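Local coordinates for protein member of s1p family of ribosomal proteins (Pyrococcus furiosus, PDB 5YH1) that binds manganese through its DHH domain and probably acts as an exonuclease on nucleic acids, at residues M47-I52 / R208-E213; E76-P81 / P212-R217; R18-S23 / A51-R56; V25-L28 / L34-L37. All blocks are in the same frame, centred on the assembly; numbering follows the deposited sequence.

Three of the four contacts use helix 32-53. Interaction 4 packs its first turns against the loop that leads into it, and is nested in the chain between the two segments of interaction 3, where the end of helix 2-20 meets the end of helix 32-53. Interaction 1 sets the same helix against helix 199-210, its centre about 7 Å from that of interaction 3, and R49 links the two. Interaction 2, about 9 Å from interaction 1 between centres and sharing P212 and E213 with it, docks the following turns on helix 66-86. Interactions 3 and 4 lie farthest apart, about 20 Å between centres. They fold the N-terminal stretch onto helix 32-53, while interactions 1 and 2 pack helices 32-53 and 66-86 against the 199-218 region.

Interaction 1 (M47-I52 / R208-E213); sequences MIRRAI and RYINPE
The C-terminal end of helix 199-210 packs against helix 32-53 in this DHH fragment, and R49 reaches across to the backbone of I210. Its NH1 donates to I210 O at 2.8 Å, with an N-H...O angle of 151°. The oxygen sits at the edge of the guanidinium, close to its plane, while the donor stands 23° out of the carbonyl plane. A bend at chi3 (57°) turns the guanidinium onto this oxygen and lays CD 3.8 Å from Y209 O. N211 is already out of helical geometry, so the group binds where the last turn finishes. Arginine suits the place because one flat group serves several carbonyls: NE and NH2 are bonded to A20 O and R19 O, tying helix 2-20 to the same helix pair. At the neighbouring residue, I48, the contact becomes apolar. I48 and I210 are beta-branched residues that fill a buried interhelical seam, I48 CG2 lying 3.7 Å from I210 CD1 and I48 CD1 3.8 Å from that same methyl. L75 and I79 of helix 66-86 and V134 of the central parallel sheet flank the pair. Beside them, I210 CG2 comes to 4.1 Å from R49 CG.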
loop_
_atom_site.group_PDB
_atom_site.type_symbol
_atom_site.label_atom_id
_atom_site.label_comp_id
_atom_site.label_asym_id
_atom_site.label_seq_id
_atom_site.Cartn_x
_atom_site.Cartn_y
_atom_site.Cartn_z
HETATM N N MSE A 47 -9.072 -11.255 -32.208
HETATM C CA MSE A 47 -8.172 -11.794 -31.179
HETATM C C MSE A 47 -8.870 -11.954 -29.854
HETATM O O MSE A 47 -8.690 -12.958 -29.168
HETATM C CB MSE A 47 -6.940 -10.911 -31.048
HETATM C CG MSE A 47 -5.989 -11.199 -32.204
HETATM SE SE MSE A 47 -4.469 -9.958 -32.154
HETATM C CE MSE A 47 -3.528 -10.851 -30.661
ATOM N N ILE A 48 -9.699 -10.985 -29.483
ATOM C CA ILE A 48 -10.399 -11.047 -28.205
ATOM C C ILE A 48 -11.421 -12.185 -28.217
ATOM O O ILE A 48 -11.453 -13.005 -27.288
ATOM C CB ILE A 48 -11.006 -9.675 -27.827
ATOM C CG1 ILE A 48 -9.873 -8.714 -27.454
ATOM C CG2 ILE A 48 -11.978 -9.791 -26.666
ATOM C CD1 ILE A 48 -10.261 -7.254 -27.426
ATOM N N ARG A 49 -12.218 -12.260 -29.281
ATOM C CA ARG A 49 -13.226 -13.322 -29.418
ATOM C C ARG A 49 -12.582 -14.713 -29.421
ATOM O O ARG A 49 -13.121 -15.652 -28.848
ATOM C CB ARG A 49 -14.052 -13.128 -30.701
ATOM C CG ARG A 49 -15.046 -11.974 -30.661
ATOM C CD ARG A 49 -15.566 -11.650 -32.058
ATOM N NE ARG A 49 -16.186 -12.819 -32.695
ATOM C CZ ARG A 49 -17.404 -13.279 -32.412
ATOM N NH1 ARG A 49 -18.173 -12.684 -31.519
ATOM N NH2 ARG A 49 -17.860 -14.348 -33.032
ATOM N N ARG A 50 -11.429 -14.840 -30.063
ATOM C CA ARG A 50 -10.748 -16.130 -30.143
ATOM C C ARG A 50 -10.278 -16.600 -28.765
ATOM O O ARG A 50 -10.492 -17.763 -28.394
ATOM C CB ARG A 50 -9.573 -16.072 -31.119
ATOM C CG ARG A 50 -9.183 -17.444 -31.633
ATOM C CD ARG A 50 -7.991 -17.402 -32.575
ATOM N NE ARG A 50 -7.830 -18.690 -33.257
ATOM C CZ ARG A 50 -7.353 -19.803 -32.691
ATOM N NH1 ARG A 50 -6.973 -19.809 -31.413
ATOM N NH2 ARG A 50 -7.258 -20.925 -33.409
ATOM N N ALA A 51 -9.657 -15.696 -28.008
ATOM C CA ALA A 51 -9.284 -15.981 -26.623
ATOM C C ALA A 51 -10.485 -16.474 -25.819
ATOM O O ALA A 51 -10.387 -17.467 -25.101
ATOM C CB ALA A 51 -8.680 -14.752 -25.967
ATOM N N ILE A 52 -11.623 -15.798 -25.971
ATOM C CA ILE A 52 -12.851 -16.175 -25.268
ATOM C C ILE A 52 -13.310 -17.581 -25.639
ATOM O O ILE A 52 -13.670 -18.382 -24.769
ATOM C CB ILE A 52 -14.012 -15.203 -25.577
ATOM C CG1 ILE A 52 -13.730 -13.816 -24.995
ATOM C CG2 ILE A 52 -15.332 -15.736 -25.017
ATOM C CD1 ILE A 52 -14.651 -12.740 -25.531
ATOM N N ARG A 208 -18.479 -3.512 -30.000
ATOM C CA ARG A 208 -19.585 -3.861 -30.896
ATOM C C ARG A 208 -19.187 -4.990 -31.858
ATOM O O ARG A 208 -20.000 -5.869 -32.147
ATOM C CB ARG A 208 -20.068 -2.629 -31.677
ATOM C CG ARG A 208 -20.764 -1.583 -30.813
ATOM C CD ARG A 208 -21.120 -0.318 -31.589
ATOM N NE ARG A 208 -21.904 -0.648 -32.782
ATOM C CZ ARG A 208 -21.422 -0.743 -34.023
ATOM N NH1 ARG A 208 -20.153 -0.480 -34.307
ATOM N NH2 ARG A 208 -22.234 -1.097 -35.001
ATOM N N TYR A 209 -17.946 -4.976 -32.339
ATOM C CA TYR A 209 -17.442 -6.078 -33.157
ATOM C C TYR A 209 -17.243 -7.363 -32.351
ATOM O O TYR A 209 -17.467 -8.459 -32.861
ATOM C CB TYR A 209 -16.149 -5.691 -33.868
ATOM C CG TYR A 209 -16.372 -4.765 -35.041
ATOM C CD1 TYR A 209 -16.577 -3.408 -34.844
ATOM C CD2 TYR A 209 -16.385 -5.242 -36.349
ATOM C CE1 TYR A 209 -16.772 -2.544 -35.902
ATOM C CE2 TYR A 209 -16.582 -4.381 -37.417
ATOM C CZ TYR A 209 -16.785 -3.031 -37.184
ATOM O OH TYR A 209 -16.991 -2.154 -38.225
ATOM N N ILE A 210 -16.831 -7.235 -31.089
ATOM C CA ILE A 210 -16.685 -8.404 -30.232
ATOM C C ILE A 210 -18.039 -9.052 -30.005
ATOM O O ILE A 210 -18.164 -10.269 -30.114
ATOM C CB ILE A 210 -16.037 -8.051 -28.869
ATOM C CG1 ILE A 210 -14.568 -7.688 -29.070
ATOM C CG2 ILE A 210 -16.151 -9.217 -27.895
ATOM C CD1 ILE A 210 -13.965 -6.912 -27.923
ATOM N N ASN A 211 -19.044 -8.241 -29.679
ATOM C CA ASN A 211 -20.362 -8.755 -29.326
ATOM C C ASN A 211 -21.478 -7.785 -29.739
ATOM O O ASN A 211 -21.912 -6.954 -28.942
ATOM C CB ASN A 211 -20.426 -9.048 -27.820
ATOM C CG ASN A 211 -21.696 -9.764 -27.416
ATOM O OD1 ASN A 211 -22.566 -10.023 -28.243
ATOM N ND2 ASN A 211 -21.812 -10.085 -26.141
ATOM N N PRO A 212 -21.961 -7.899 -30.989
ATOM C CA PRO A 212 -22.988 -6.962 -31.468
ATOM C C PRO A 212 -24.238 -6.841 -30.586
ATOM O O PRO A 212 -24.882 -5.806 -30.609
ATOM C CB PRO A 212 -23.331 -7.504 -32.864
ATOM C CG PRO A 212 -22.079 -8.179 -33.313
ATOM C CD PRO A 212 -21.502 -8.801 -32.063
ATOM N N GLU A 213 -24.560 -7.862 -29.798
ATOM C CA GLU A 213 -25.741 -7.817 -28.934
ATOM C C GLU A 213 -25.718 -6.752 -27.837
ATOM O O GLU A 213 -26.774 -6.406 -27.320
ATOM C CB GLU A 213 -26.007 -9.180 -28.275
ATOM C CG GLU A 213 -26.998 -10.060 -29.017
ATOM C CD GLU A 213 -26.328 -11.057 -29.946
ATOM O OE1 GLU A 213 -26.359 -12.268 -29.623
ATOM O OE2 GLU A 213 -25.767 -10.635 -30.989
#

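Interaction 2 (E76-P81 / P212-R217); sequences ETAIIP and PEVEDR
V214 presses its isopropyl group against T77 and A78 of helix 66-86, and so docks on the DHH domain's helical layer the short 3-10 turn that precedes helix 215-218. From CB, which stands 4.4 Å from T77 CG2, the side chain forks into two methyls. CG1, opposite the carbonyl carbon of V214, rests 3.6 Å from T77 O. CG2 takes the crowded position between backbone N and carbonyl carbon and meets A78 CB at 3.8 Å. A residue as small as A78 lets the turn come close, the two CA atoms of A78 and V214 being 5.9 Å apart, and a branched valine spans both helix residues. With an alanine here, both methyls would be gone, which is likely to leave a gap over A78 CB and T77 O and the turn less firmly seated. The helix is kinked one turn on, since the nitrogen of P81 has no hydrogen to give back to T77 O, the oxygen on which CG1 lies. A78 O is bonded by N211 ND2. Towards solvent, R217 crosses T77 obliquely with its aliphatic part, while its NH1 is bonded to I282 O. T77 OG1 turns to V73 O of its own helix, and its methyl CG2 faces the arginine, 3.7 Å from R217 CD.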
loop_
_atom_site.group_PDB
_atom_site.type_symbol
_atom_site.label_atom_id
_atom_site.label_comp_id
_atom_site.label_asym_id
_atom_site.label_seq_id
_atom_site.Cartn_x
_atom_site.Cartn_y
_atom_site.Cartn_z
ATOM N N GLU A 76 -15.478 -4.906 -21.300
ATOM C CA GLU A 76 -15.932 -5.908 -20.329
ATOM C C GLU A 76 -17.395 -6.300 -20.562
ATOM O O GLU A 76 -17.766 -7.483 -20.467
ATOM C CB GLU A 76 -15.720 -5.392 -18.883
ATOM C CG GLU A 76 -16.337 -6.261 -17.796
ATOM C CD GLU A 76 -15.952 -5.859 -16.369
ATOM O OE1 GLU A 76 -16.614 -6.340 -15.434
ATOM O OE2 GLU A 76 -14.995 -5.093 -16.152
ATOM N N THR A 77 -18.226 -5.305 -20.868
ATOM C CA THR A 77 -19.655 -5.520 -21.064
ATOM C C THR A 77 -19.935 -6.434 -22.268
ATOM O O THR A 77 -20.865 -7.227 -22.240
ATOM C CB THR A 77 -20.380 -4.167 -21.215
ATOM O OG1 THR A 77 -20.133 -3.377 -20.050
ATOM C CG2 THR A 77 -21.883 -4.347 -21.382
ATOM N N ALA A 78 -19.114 -6.331 -23.310
ATOM C CA ALA A 78 -19.206 -7.211 -24.483
ATOM C C ALA A 78 -18.604 -8.605 -24.229
ATOM O O ALA A 78 -19.121 -9.614 -24.696
ATOM C CB ALA A 78 -18.498 -6.560 -25.661
ATOM N N ILE A 79 -17.498 -8.648 -23.496
ATOM C CA ILE A 79 -16.745 -9.887 -23.280
ATOM C C ILE A 79 -17.434 -10.858 -22.316
ATOM O O ILE A 79 -17.553 -12.050 -22.615
ATOM C CB ILE A 79 -15.315 -9.563 -22.784
ATOM C CG1 ILE A 79 -14.518 -8.930 -23.917
ATOM C CG2 ILE A 79 -14.598 -10.819 -22.288
ATOM C CD1 ILE A 79 -13.311 -8.146 -23.467
ATOM N N ILE A 80 -17.890 -10.355 -21.171
ATOM C CA ILE A 80 -18.419 -11.221 -20.104
ATOM C C ILE A 80 -19.553 -12.142 -20.581
ATOM O O ILE A 80 -19.518 -13.340 -20.301
ATOM C CB ILE A 80 -18.864 -10.406 -18.859
ATOM C CG1 ILE A 80 -17.661 -9.778 -18.141
ATOM C CG2 ILE A 80 -19.661 -11.264 -17.888
ATOM C CD1 ILE A 80 -16.602 -10.754 -17.693
ATOM N N PRO A 81 -20.561 -11.596 -21.299
ATOM C CA PRO A 81 -21.628 -12.475 -21.806
ATOM C C PRO A 81 -21.140 -13.608 -22.708
ATOM O O PRO A 81 -21.678 -14.711 -22.636
ATOM C CB PRO A 81 -22.539 -11.522 -22.589
ATOM C CG PRO A 81 -22.307 -10.190 -21.978
ATOM C CD PRO A 81 -20.869 -10.175 -21.536
ATOM N N PRO A 212 -21.961 -7.899 -30.989
ATOM C CA PRO A 212 -22.988 -6.962 -31.468
ATOM C C PRO A 212 -24.238 -6.841 -30.586
ATOM O O PRO A 212 -24.882 -5.806 -30.609
ATOM C CB PRO A 212 -23.331 -7.504 -32.864
ATOM C CG PRO A 212 -22.079 -8.179 -33.313
ATOM C CD PRO A 212 -21.502 -8.801 -32.063
ATOM N N GLU A 213 -24.560 -7.862 -29.798
ATOM C CA GLU A 213 -25.741 -7.817 -28.934
ATOM C C GLU A 213 -25.718 -6.752 -27.837
ATOM O O GLU A 213 -26.774 -6.406 -27.320
ATOM C CB GLU A 213 -26.007 -9.180 -28.275
ATOM C CG GLU A 213 -26.998 -10.060 -29.017
ATOM C CD GLU A 213 -26.328 -11.057 -29.946
ATOM O OE1 GLU A 213 -26.359 -12.268 -29.623
ATOM O OE2 GLU A 213 -25.767 -10.635 -30.989
ATOM N N VAL A 214 -24.547 -6.243 -27.457
ATOM C CA VAL A 214 -24.491 -5.256 -26.365
ATOM C C VAL A 214 -24.567 -3.808 -26.851
ATOM O O VAL A 214 -24.497 -2.881 -26.044
ATOM C CB VAL A 214 -23.254 -5.453 -25.446
ATOM C CG1 VAL A 214 -23.235 -6.871 -24.893
ATOM C CG2 VAL A 214 -21.951 -5.125 -26.162
ATOM N N GLU A 215 -24.724 -3.622 -28.164
ATOM C CA GLU A 215 -24.746 -2.293 -28.777
ATOM C C GLU A 215 -25.666 -1.304 -28.062
ATOM O O GLU A 215 -25.251 -0.191 -27.725
ATOM C CB GLU A 215 -25.130 -2.382 -30.268
ATOM C CG GLU A 215 -25.346 -1.019 -30.913
ATOM C CD GLU A 215 -25.504 -1.063 -32.422
ATOM O OE1 GLU A 215 -24.510 -1.253 -33.146
ATOM O OE2 GLU A 215 -26.630 -0.857 -32.889
ATOM N N ASP A 216 -26.912 -1.698 -27.836
ATOM C CA ASP A 216 -27.900 -0.771 -27.280
ATOM C C ASP A 216 -27.557 -0.393 -25.840
ATOM O O ASP A 216 -27.806 0.727 -25.410
ATOM C CB ASP A 216 -29.313 -1.355 -27.362
ATOM C CG ASP A 216 -29.881 -1.348 -28.789
ATOM O OD1 ASP A 216 -29.329 -0.687 -29.698
ATOM O OD2 ASP A 216 -30.909 -2.011 -29.001
ATOM N N ARG A 217 -26.963 -1.328 -25.110
ATOM C CA ARG A 217 -26.548 -1.086 -23.733
ATOM C C ARG A 217 -25.402 -0.074 -23.629
ATOM O O ARG A 217 -25.391 0.744 -22.727
ATOM C CB ARG A 217 -26.133 -2.410 -23.085
ATOM C CG ARG A 217 -25.879 -2.318 -21.594
ATOM C CD ARG A 217 -25.467 -3.659 -21.031
ATOM N NE ARG A 217 -26.568 -4.614 -21.060
ATOM C CZ ARG A 217 -27.596 -4.626 -20.209
ATOM N NH1 ARG A 217 -27.696 -3.732 -19.227
ATOM N NH2 ARG A 217 -28.540 -5.546 -20.347
#

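Interaction 3 (R18-S23 / A51-R56); sequences RRAQPS and AIFEGR
With chi1 at -160°, CG of R19 lies opposite its backbone nitrogen, and an extended chain from there to NE carries the guanidinium out over the ring of F53, whose own chi1 of -66° turns that ring towards helix 2-20. The result is a stacked cation-pi contact between the last turns of two helices, 2-20 and 32-53. The guanidinium and ring planes are 19° apart, their centres at 4.2 Å. The cation is set off-centre on the face: NE comes 3.5 Å from F53 CZ, near the rim. CD, by contrast, stands almost directly above the middle of the ring, 3.9 Å from its centroid, as a CH-pi contact. An exposed arginine suits a partly exposed phenylalanine, because its methylene groups shield the ring while its charge stays near solvent; R19 also touches a crystal neighbour. A20 meets the ring at the edge, its CA 4.0 Å from F53 CE2, and L16 and V86 also touch F53. A leucine at F53 would probably cost R19 the flat surface it lies on and set its guanidinium free to turn. Just beyond the ring the helix ends in a Schellman motif at G55, at a backbone angle that a residue without a side chain adopts most easily. Across this turn E54 and R56 form a salt bridge, R56 NE bonding E54 OE1 at 2.8 Å from above the carboxylate plane.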
loop_
_atom_site.group_PDB
_atom_site.type_symbol
_atom_site.label_atom_id
_atom_site.label_comp_id
_atom_site.label_asym_id
_atom_site.label_seq_id
_atom_site.Cartn_x
_atom_site.Cartn_y
_atom_site.Cartn_z
ATOM N N ARG A 18 -12.636 -19.557 -37.574
ATOM C CA ARG A 18 -13.866 -19.247 -38.290
ATOM C C ARG A 18 -14.856 -18.560 -37.360
ATOM O O ARG A 18 -15.343 -17.484 -37.677
ATOM C CB ARG A 18 -14.479 -20.518 -38.886
ATOM C CG ARG A 18 -15.537 -20.276 -39.951
ATOM C CD ARG A 18 -16.131 -21.598 -40.422
ATOM N NE ARG A 18 -17.054 -21.457 -41.555
ATOM C CZ ARG A 18 -18.361 -21.194 -41.469
ATOM N NH1 ARG A 18 -18.963 -21.012 -40.293
ATOM N NH2 ARG A 18 -19.080 -21.104 -42.583
ATOM N N ARG A 19 -15.137 -19.161 -36.208
ATOM C CA ARG A 19 -16.108 -18.567 -35.285
ATOM C C ARG A 19 -15.680 -17.208 -34.720
ATOM O O ARG A 19 -16.529 -16.371 -34.420
ATOM C CB ARG A 19 -16.447 -19.495 -34.117
ATOM C CG ARG A 19 -17.762 -19.083 -33.475
ATOM C CD ARG A 19 -18.044 -19.740 -32.148
ATOM N NE ARG A 19 -19.157 -19.073 -31.472
ATOM C CZ ARG A 19 -19.759 -19.540 -30.379
ATOM N NH1 ARG A 19 -19.370 -20.687 -29.825
ATOM N NH2 ARG A 19 -20.760 -18.858 -29.832
ATOM N N ALA A 20 -14.377 -17.001 -34.560
ATOM C CA ALA A 20 -13.864 -15.757 -33.988
ATOM C C ALA A 20 -14.017 -14.564 -34.924
ATOM O O ALA A 20 -14.046 -13.429 -34.461
ATOM C CB ALA A 20 -12.404 -15.915 -33.594
ATOM N N GLN A 21 -14.085 -14.813 -36.232
ATOM C CA GLN A 21 -14.252 -13.740 -37.214
ATOM C C GLN A 21 -15.428 -12.881 -36.807
ATOM O O GLN A 21 -16.519 -13.398 -36.630
ATOM C CB GLN A 21 -14.538 -14.298 -38.612
ATOM C CG GLN A 21 -13.342 -14.921 -39.303
ATOM C CD GLN A 21 -12.240 -13.924 -39.583
ATOM O OE1 GLN A 21 -12.491 -12.733 -39.769
ATOM N NE2 GLN A 21 -11.007 -14.407 -39.611
ATOM N N PRO A 22 -15.210 -11.575 -36.637
ATOM C CA PRO A 22 -16.343 -10.700 -36.335
ATOM C C PRO A 22 -17.140 -10.327 -37.593
ATOM O O PRO A 22 -16.580 -10.295 -38.689
ATOM C CB PRO A 22 -15.668 -9.459 -35.757
ATOM C CG PRO A 22 -14.360 -9.403 -36.470
ATOM C CD PRO A 22 -13.941 -10.829 -36.715
ATOM N N SER A 23 -18.428 -10.046 -37.419
ATOM C CA SER A 23 -19.243 -9.467 -38.479
ATOM C C SER A 23 -18.833 -8.023 -38.712
ATOM O O SER A 23 -18.359 -7.344 -37.799
ATOM C CB SER A 23 -20.717 -9.471 -38.091
ATOM O OG SER A 23 -21.123 -10.758 -37.699
ATOM N N ALA A 51 -9.657 -15.696 -28.008
ATOM C CA ALA A 51 -9.284 -15.981 -26.623
ATOM C C ALA A 51 -10.485 -16.474 -25.819
ATOM O O ALA A 51 -10.387 -17.467 -25.101
ATOM C CB ALA A 51 -8.680 -14.752 -25.967
ATOM N N ILE A 52 -11.623 -15.798 -25.971
ATOM C CA ILE A 52 -12.851 -16.175 -25.268
ATOM C C ILE A 52 -13.310 -17.581 -25.639
ATOM O O ILE A 52 -13.670 -18.382 -24.769
ATOM C CB ILE A 52 -14.012 -15.203 -25.577
ATOM C CG1 ILE A 52 -13.730 -13.816 -24.995
ATOM C CG2 ILE A 52 -15.332 -15.736 -25.017
ATOM C CD1 ILE A 52 -14.651 -12.740 -25.531
ATOM N N PHE A 53 -13.323 -17.873 -26.930
ATOM C CA PHE A 53 -13.853 -19.143 -27.400
ATOM C C PHE A 53 -12.931 -20.319 -27.055
ATOM O O PHE A 53 -13.407 -21.433 -26.893
ATOM C CB PHE A 53 -14.159 -19.093 -28.907
ATOM C CG PHE A 53 -15.273 -18.140 -29.281
ATOM C CD1 PHE A 53 -16.417 -18.022 -28.502
ATOM C CD2 PHE A 53 -15.192 -17.389 -30.443
ATOM C CE1 PHE A 53 -17.435 -17.151 -28.859
ATOM C CE2 PHE A 53 -16.212 -16.520 -30.806
ATOM C CZ PHE A 53 -17.334 -16.402 -30.014
ATOM N N GLU A 54 -11.628 -20.077 -26.926
ATOM C CA GLU A 54 -10.714 -21.141 -26.521
ATOM C C GLU A 54 -10.584 -21.270 -25.004
ATOM O O GLU A 54 -9.880 -22.139 -24.523
ATOM C CB GLU A 54 -9.340 -20.985 -27.180
ATOM C CG GLU A 54 -8.486 -19.856 -26.656
ATOM C CD GLU A 54 -7.177 -19.722 -27.410
ATOM O OE1 GLU A 54 -6.703 -18.589 -27.598
ATOM O OE2 GLU A 54 -6.602 -20.747 -27.808
ATOM N N GLY A 55 -11.276 -20.428 -24.248
ATOM C CA GLY A 55 -11.210 -20.486 -22.788
ATOM C C GLY A 55 -9.919 -19.927 -22.226
ATOM O O GLY A 55 -9.517 -20.272 -21.119
ATOM N N ARG A 56 -9.271 -19.058 -22.990
ATOM C CA ARG A 56 -8.054 -18.391 -22.553
ATOM C C ARG A 56 -8.422 -17.166 -21.716
ATOM O O ARG A 56 -9.334 -16.424 -22.088
ATOM C CB ARG A 56 -7.237 -17.959 -23.768
ATOM C CG ARG A 56 -5.937 -17.249 -23.420
ATOM C CD ARG A 56 -5.203 -16.776 -24.664
ATOM N NE ARG A 56 -4.912 -17.875 -25.585
ATOM C CZ ARG A 56 -3.799 -18.616 -25.586
ATOM N NH1 ARG A 56 -2.811 -18.410 -24.719
ATOM N NH2 ARG A 56 -3.667 -19.583 -26.485
#

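Interaction 4 (V25-L28 / L34-L37); sequences VGFL and LEAL
F27, L34 and E35 carry nearly all of this contact, the aromatic ring reaching from the loop after helix 2-20 onto the first turns of helix 32-53. One face of F27 lies flat on L34: the leucine CB stands 3.7 Å from the ring centroid and only 10° off the ring normal, a well-centred CH-pi contact. L34 CD1 lies over the same face, 4.1 Å from F27 CG. The far end of the ring touches the backbone, with F27 CZ 3.3 Å from L34 O. Leucine suits its place here, offering the ring a methylene with a broad apolar branch behind it and burying the rest of its chain, against Y239 among others. E35 comes to the rim of the same ring. Its chain folds back at chi2 (-59°), which brings OE2 to 3.5 Å from F27 CD2. The carboxylate is turned 74° from the ring plane and meets the edge, where the slightly positive C-H groups of the ring would probably be attracted to its negative charge. Being exposed, the glutamate can keep its carboxylate near solvent, and it makes a weak, long ion pair with K38. K38 and I41, further along the helix, also touch F27, so that the ring is bedded on one side of the helix. Ahead of it, the carbonyl of G26 is bonded by R208. Such packing is that of a loop between two helices, 2-20 and 32-53, folding back on the first turns of the second, with the L34 side chain about 14 Å from the bound manganese ion of the DHH domain.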
loop_
_atom_site.group_PDB
_atom_site.type_symbol
_atom_site.label_atom_id
_atom_site.label_comp_id
_atom_site.label_asym_id
_atom_site.label_seq_id
_atom_site.Cartn_x
_atom_site.Cartn_y
_atom_site.Cartn_z
ATOM N N VAL A 25 -20.108 -4.887 -38.581
ATOM C CA VAL A 25 -21.261 -4.156 -38.040
ATOM C C VAL A 25 -21.169 -2.639 -38.236
ATOM O O VAL A 25 -21.965 -1.891 -37.680
ATOM C CB VAL A 25 -21.459 -4.453 -36.535
ATOM C CG1 VAL A 25 -21.805 -5.916 -36.336
ATOM C CG2 VAL A 25 -20.221 -4.082 -35.726
ATOM N N GLY A 26 -20.201 -2.183 -39.015
ATOM C CA GLY A 26 -20.031 -0.757 -39.238
ATOM C C GLY A 26 -19.684 -0.021 -37.954
ATOM O O GLY A 26 -19.038 -0.587 -37.060
ATOM N N PHE A 27 -20.111 1.245 -37.881
ATOM C CA PHE A 27 -19.842 2.122 -36.745
ATOM C C PHE A 27 -21.086 2.903 -36.330
ATOM O O PHE A 27 -22.055 2.979 -37.079
ATOM C CB PHE A 27 -18.727 3.089 -37.098
ATOM C CG PHE A 27 -17.447 2.414 -37.471
ATOM C CD1 PHE A 27 -16.748 1.671 -36.534
ATOM C CD2 PHE A 27 -16.943 2.517 -38.759
ATOM C CE1 PHE A 27 -15.556 1.047 -36.868
ATOM C CE2 PHE A 27 -15.763 1.894 -39.102
ATOM C CZ PHE A 27 -15.062 1.155 -38.155
ATOM N N LEU A 28 -21.051 3.484 -35.132
ATOM C CA LEU A 28 -22.191 4.231 -34.589
ATOM C C LEU A 28 -22.314 5.634 -35.171
ATOM O O LEU A 28 -23.359 6.264 -35.048
ATOM C CB LEU A 28 -22.080 4.336 -33.069
ATOM C CG LEU A 28 -22.268 3.035 -32.302
ATOM C CD1 LEU A 28 -21.813 3.211 -30.856
ATOM C CD2 LEU A 28 -23.719 2.588 -32.359
ATOM N N LEU A 34 -12.328 6.158 -38.413
ATOM C CA LEU A 34 -12.766 4.817 -38.044
ATOM C C LEU A 34 -12.727 3.873 -39.240
ATOM O O LEU A 34 -12.271 2.729 -39.106
ATOM C CB LEU A 34 -14.159 4.830 -37.443
ATOM C CG LEU A 34 -14.231 5.374 -36.016
ATOM C CD1 LEU A 34 -15.676 5.540 -35.592
ATOM C CD2 LEU A 34 -13.487 4.470 -35.033
ATOM N N GLU A 35 -13.188 4.348 -40.404
ATOM C CA GLU A 35 -13.161 3.530 -41.623
ATOM C C GLU A 35 -11.746 3.073 -41.928
ATOM O O GLU A 35 -11.533 1.918 -42.231
ATOM C CB GLU A 35 -13.737 4.274 -42.840
ATOM C CG GLU A 35 -15.241 4.482 -42.794
ATOM C CD GLU A 35 -16.041 3.189 -42.714
ATOM O OE1 GLU A 35 -15.555 2.129 -43.166
ATOM O OE2 GLU A 35 -17.180 3.235 -42.203
ATOM N N ALA A 36 -10.789 3.980 -41.836
ATOM C CA ALA A 36 -9.392 3.633 -42.057
ATOM C C ALA A 36 -8.856 2.639 -40.988
ATOM O O ALA A 36 -7.972 1.832 -41.278
ATOM C CB ALA A 36 -8.540 4.900 -42.113
ATOM N N LEU A 37 -9.402 2.690 -39.772
ATOM C CA LEU A 37 -8.982 1.801 -38.667
ATOM C C LEU A 37 -9.715 0.464 -38.657
ATOM O O LEU A 37 -9.405 -0.410 -37.848
ATOM C CB LEU A 37 -9.235 2.476 -37.323
ATOM C CG LEU A 37 -8.370 3.679 -36.972
ATOM C CD1 LEU A 37 -8.887 4.291 -35.676
ATOM C CD2 LEU A 37 -6.899 3.298 -36.852
#